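PDB 1R4V: hypothetical protein AQ_328 from Aquifex aeolicus, which is of unknown function but adopts a histone fold within a single chain and, like its family, may take part in protein heterodimerization. Local coordinates for residues R25-F29 and D46-E50. Numbering follows the deposited sequence.
With ZN (zinc ion), chain E.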
ATOM      1  N   ARG A  25     -12.395 -12.936  10.914  1.00 42.61           N
ATOM      2  CA  ARG A  25     -11.218 -12.100  10.734  1.00 39.89           C
ATOM      3  C   ARG A  25     -11.438 -11.311   9.444  1.00 38.18           C
ATOM      4  O   ARG A  25     -11.808 -11.929   8.441  1.00 36.55           O
ATOM      5  CB  ARG A  25      -9.974 -12.964  10.607  1.00 39.75           C
ATOM      6  CG  ARG A  25      -8.673 -12.198  10.716  1.00 38.87           C
ATOM      7  CD  ARG A  25      -7.501 -13.095  10.420  1.00 37.56           C
ATOM      8  NE  ARG A  25      -6.259 -12.514  10.905  1.00 37.71           N
ATOM      9  CZ  ARG A  25      -5.063 -13.013  10.660  1.00 29.83           C
ATOM     10  NH1 ARG A  25      -4.928 -14.085   9.908  1.00 28.83           N
ATOM     11  NH2 ARG A  25      -3.997 -12.416  11.154  1.00 35.13           N
ATOM     12  N   PRO A  26     -11.224  -9.989   9.441  1.00 36.26           N
ATOM     13  CA  PRO A  26     -11.485  -9.199   8.237  1.00 34.71           C
ATOM     14  C   PRO A  26     -10.872  -9.865   7.013  1.00 32.37           C
ATOM     15  O   PRO A  26      -9.783 -10.423   7.081  1.00 28.46           O
ATOM     16  CB  PRO A  26     -10.837  -7.848   8.555  1.00 34.28           C
ATOM     17  CG  PRO A  26     -10.910  -7.735  10.037  1.00 34.82           C
ATOM     18  CD  PRO A  26     -10.724  -9.134  10.535  1.00 35.96           C
ATOM     19  N   LYS A  27     -11.591  -9.825   5.899  1.00 33.06           N
ATOM     20  CA  LYS A  27     -11.157 -10.500   4.678  1.00 31.86           C
ATOM     21  C   LYS A  27      -9.862  -9.890   4.154  1.00 29.25           C
ATOM     22  O   LYS A  27      -9.647  -8.692   4.290  1.00 27.27           O
ATOM     23  CB  LYS A  27     -12.276 -10.499   3.636  1.00 33.85           C
ATOM     24  CG  LYS A  27     -13.134 -11.770   3.656  1.00 37.79           C
ATOM     25  CD  LYS A  27     -13.764 -12.098   5.011  1.00 44.09           C
ATOM     26  CE  LYS A  27     -14.434 -13.478   5.021  1.00 46.09           C
ATOM     27  NZ  LYS A  27     -13.537 -14.628   5.381  1.00 51.66           N
ATOM     28  N   GLY A  28      -9.009 -10.741   3.594  1.00 27.00           N
ATOM     29  CA  GLY A  28      -7.662 -10.387   3.177  1.00 27.31           C
ATOM     30  C   GLY A  28      -6.560 -10.630   4.190  1.00 25.54           C
ATOM     31  O   GLY A  28      -5.455 -10.958   3.774  1.00 25.80           O
ATOM     32  N   PHE A  29      -6.844 -10.465   5.486  1.00 25.74           N
ATOM     33  CA  PHE A  29      -5.852 -10.534   6.577  1.00 24.11           C
ATOM     34  C   PHE A  29      -5.205 -11.905   6.551  1.00 24.82           C
ATOM     35  O   PHE A  29      -3.986 -12.072   6.478  1.00 24.67           O
ATOM     36  CB  PHE A  29      -6.514 -10.304   7.938  1.00 24.00           C
ATOM     37  CG  PHE A  29      -6.738  -8.863   8.326  1.00 23.82           C
ATOM     38  CD1 PHE A  29      -7.167  -7.906   7.415  1.00 25.25           C
ATOM     39  CD2 PHE A  29      -6.529  -8.466   9.641  1.00 24.68           C
ATOM     40  CE1 PHE A  29      -7.380  -6.607   7.797  1.00 23.52           C
ATOM     41  CE2 PHE A  29      -6.730  -7.155  10.031  1.00 23.25           C
ATOM     42  CZ  PHE A  29      -7.163  -6.222   9.109  1.00 22.81           C
ATOM     43  N   ASP A  46      -2.997  -9.441  13.941  1.00 26.62           N
ATOM     44  CA  ASP A  46      -4.071  -8.513  13.605  1.00 28.68           C
ATOM     45  C   ASP A  46      -3.653  -7.075  13.940  1.00 28.75           C
ATOM     46  O   ASP A  46      -3.878  -6.190  13.125  1.00 27.35           O
ATOM     47  CB  ASP A  46      -5.390  -8.846  14.309  1.00 28.87           C
ATOM     48  CG  ASP A  46      -6.068 -10.110  13.776  1.00 33.69           C
ATOM     49  OD1 ASP A  46      -5.868 -10.479  12.604  1.00 36.24           O
ATOM     50  OD2 ASP A  46      -6.846 -10.823  14.455  1.00 40.79           O
ATOM     51  N   GLU A  47      -3.061  -6.854  15.118  1.00 28.16           N
ATOM     52  CA  GLU A  47      -2.587  -5.542  15.552  1.00 27.42           C
ATOM     53  C   GLU A  47      -1.578  -4.918  14.587  1.00 26.11           C
ATOM     54  O   GLU A  47      -1.702  -3.722  14.252  1.00 26.11           O
ATOM     55  CB  GLU A  47      -1.928  -5.615  16.930  1.00 28.07           C
ATOM     56  CG  GLU A  47      -1.489  -4.232  17.412  1.00 31.04           C
ATOM     57  CD  GLU A  47      -0.909  -4.205  18.811  1.00 33.74           C
ATOM     58  OE1 GLU A  47      -0.227  -5.170  19.245  1.00 40.83           O
ATOM     59  OE2 GLU A  47      -1.155  -3.175  19.472  1.00 45.23           O
ATOM     60  N   THR A  48      -0.577  -5.696  14.157  1.00 23.15           N
ATOM     61  CA  THR A  48       0.432  -5.146  13.256  1.00 24.06           C
ATOM     62  C   THR A  48      -0.045  -5.056  11.802  1.00 24.12           C
ATOM     63  O   THR A  48       0.461  -4.212  11.057  1.00 22.05           O
ATOM     64  CB  THR A  48       1.803  -5.862  13.349  1.00 24.00           C
ATOM     65  OG1 THR A  48       1.690  -7.290  13.182  1.00 21.04           O
ATOM     66  CG2 THR A  48       2.430  -5.602  14.731  1.00 24.08           C
ATOM     67  N   ILE A  49      -0.978  -5.912  11.384  1.00 22.76           N
ATOM     68  CA  ILE A  49      -1.627  -5.754  10.081  1.00 23.72           C
ATOM     69  C   ILE A  49      -2.386  -4.438  10.027  1.00 23.35           C
ATOM     70  O   ILE A  49      -2.306  -3.741   9.017  1.00 22.36           O
ATOM     71  CB  ILE A  49      -2.571  -6.920   9.732  1.00 23.41           C
ATOM     72  CG1 ILE A  49      -1.776  -8.190   9.471  1.00 24.01           C
ATOM     73  CG2 ILE A  49      -3.460  -6.587   8.505  1.00 23.36           C
ATOM     74  CD1 ILE A  49      -2.606  -9.481   9.570  1.00 26.54           C
ATOM     75  N   GLU A  50      -3.115  -4.085  11.082  1.00 22.23           N
ATOM     76  CA  GLU A  50      -3.815  -2.807  11.113  1.00 24.65           C
ATOM     77  C   GLU A  50      -2.856  -1.614  10.965  1.00 23.56           C
ATOM     78  O   GLU A  50      -3.145  -0.654  10.233  1.00 20.18           O
ATOM     79  CB  GLU A  50      -4.617  -2.651  12.408  1.00 26.40           C
ATOM     80  CG  GLU A  50      -5.843  -3.535  12.465  1.00 36.96           C
ATOM     81  CD  GLU A  50      -6.963  -3.057  11.553  1.00 45.64           C
ATOM     82  OE1 GLU A  50      -7.081  -1.838  11.284  1.00 50.27           O
ATOM     83  OE2 GLU A  50      -7.750  -3.920  11.116  1.00 51.87           O
TER
HETATM   84 ZN    ZN E 204      -7.797 -12.554  14.250  0.50 33.45          ZN
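Phe29 lays one face of its ring over the CG2 methyl of Ile49. The methyl sits almost above the ring centre, with CG2 3.6 Å from the centroid of the Phe29 ring and 10° off its normal. This is a CH-pi contact. Ile49 CG2 is anti to its own backbone N, which directs that branch at the ring, while CD1 reaches Arg25 NH2 at 3.6 Å. Pro26 CB covers the opposite face of the Phe29 ring nearer its rim, so the ring is sandwiched between proline and isoleucine.

Two carboxylates approach the same ring at its edge. Asp46 OD1 lies 3.6 Å from Phe29 CD2, and Glu50 OE2 lies 3.1 Å from Phe29 CZ. The Glu50 chain bends at chi2 (-73°), and its OE2 is hydrogen-bonded to Tyr112. Tyr112 also meets Phe29 edge-to-face and belongs to helix 106-113.

The Arg25 chain, extended from CG to NE, passes Asp46 at a slant and forms a salt bridge with it. Its NE donates to Asp46 OD1 at 2.7 Å, nearly in the guanidinium plane and on the syn lone pair of the oxygen. A weak second bond joins Arg25 NH2 to the same OD1 at 3.1 Å. The guanidinium and carboxylate planes are 59° apart. Arg25 NH1 is hydrogen-bonded to Asp33, on helix 29-40.

Asp46 OD2 binds the zinc ion at 2.0 Å, and Glu21 is a further ligand. The contact joins the loop leading into helix 29-40 to the first turn of helix 46-62. Asp46 divides its oxygens between metal and arginine. Arg25 is thus a second-shell residue, and its bond to OD1 is consistent with holding the zinc ligand Asp46 in place. The two cationic partners would be expected to keep Asp46 ionised.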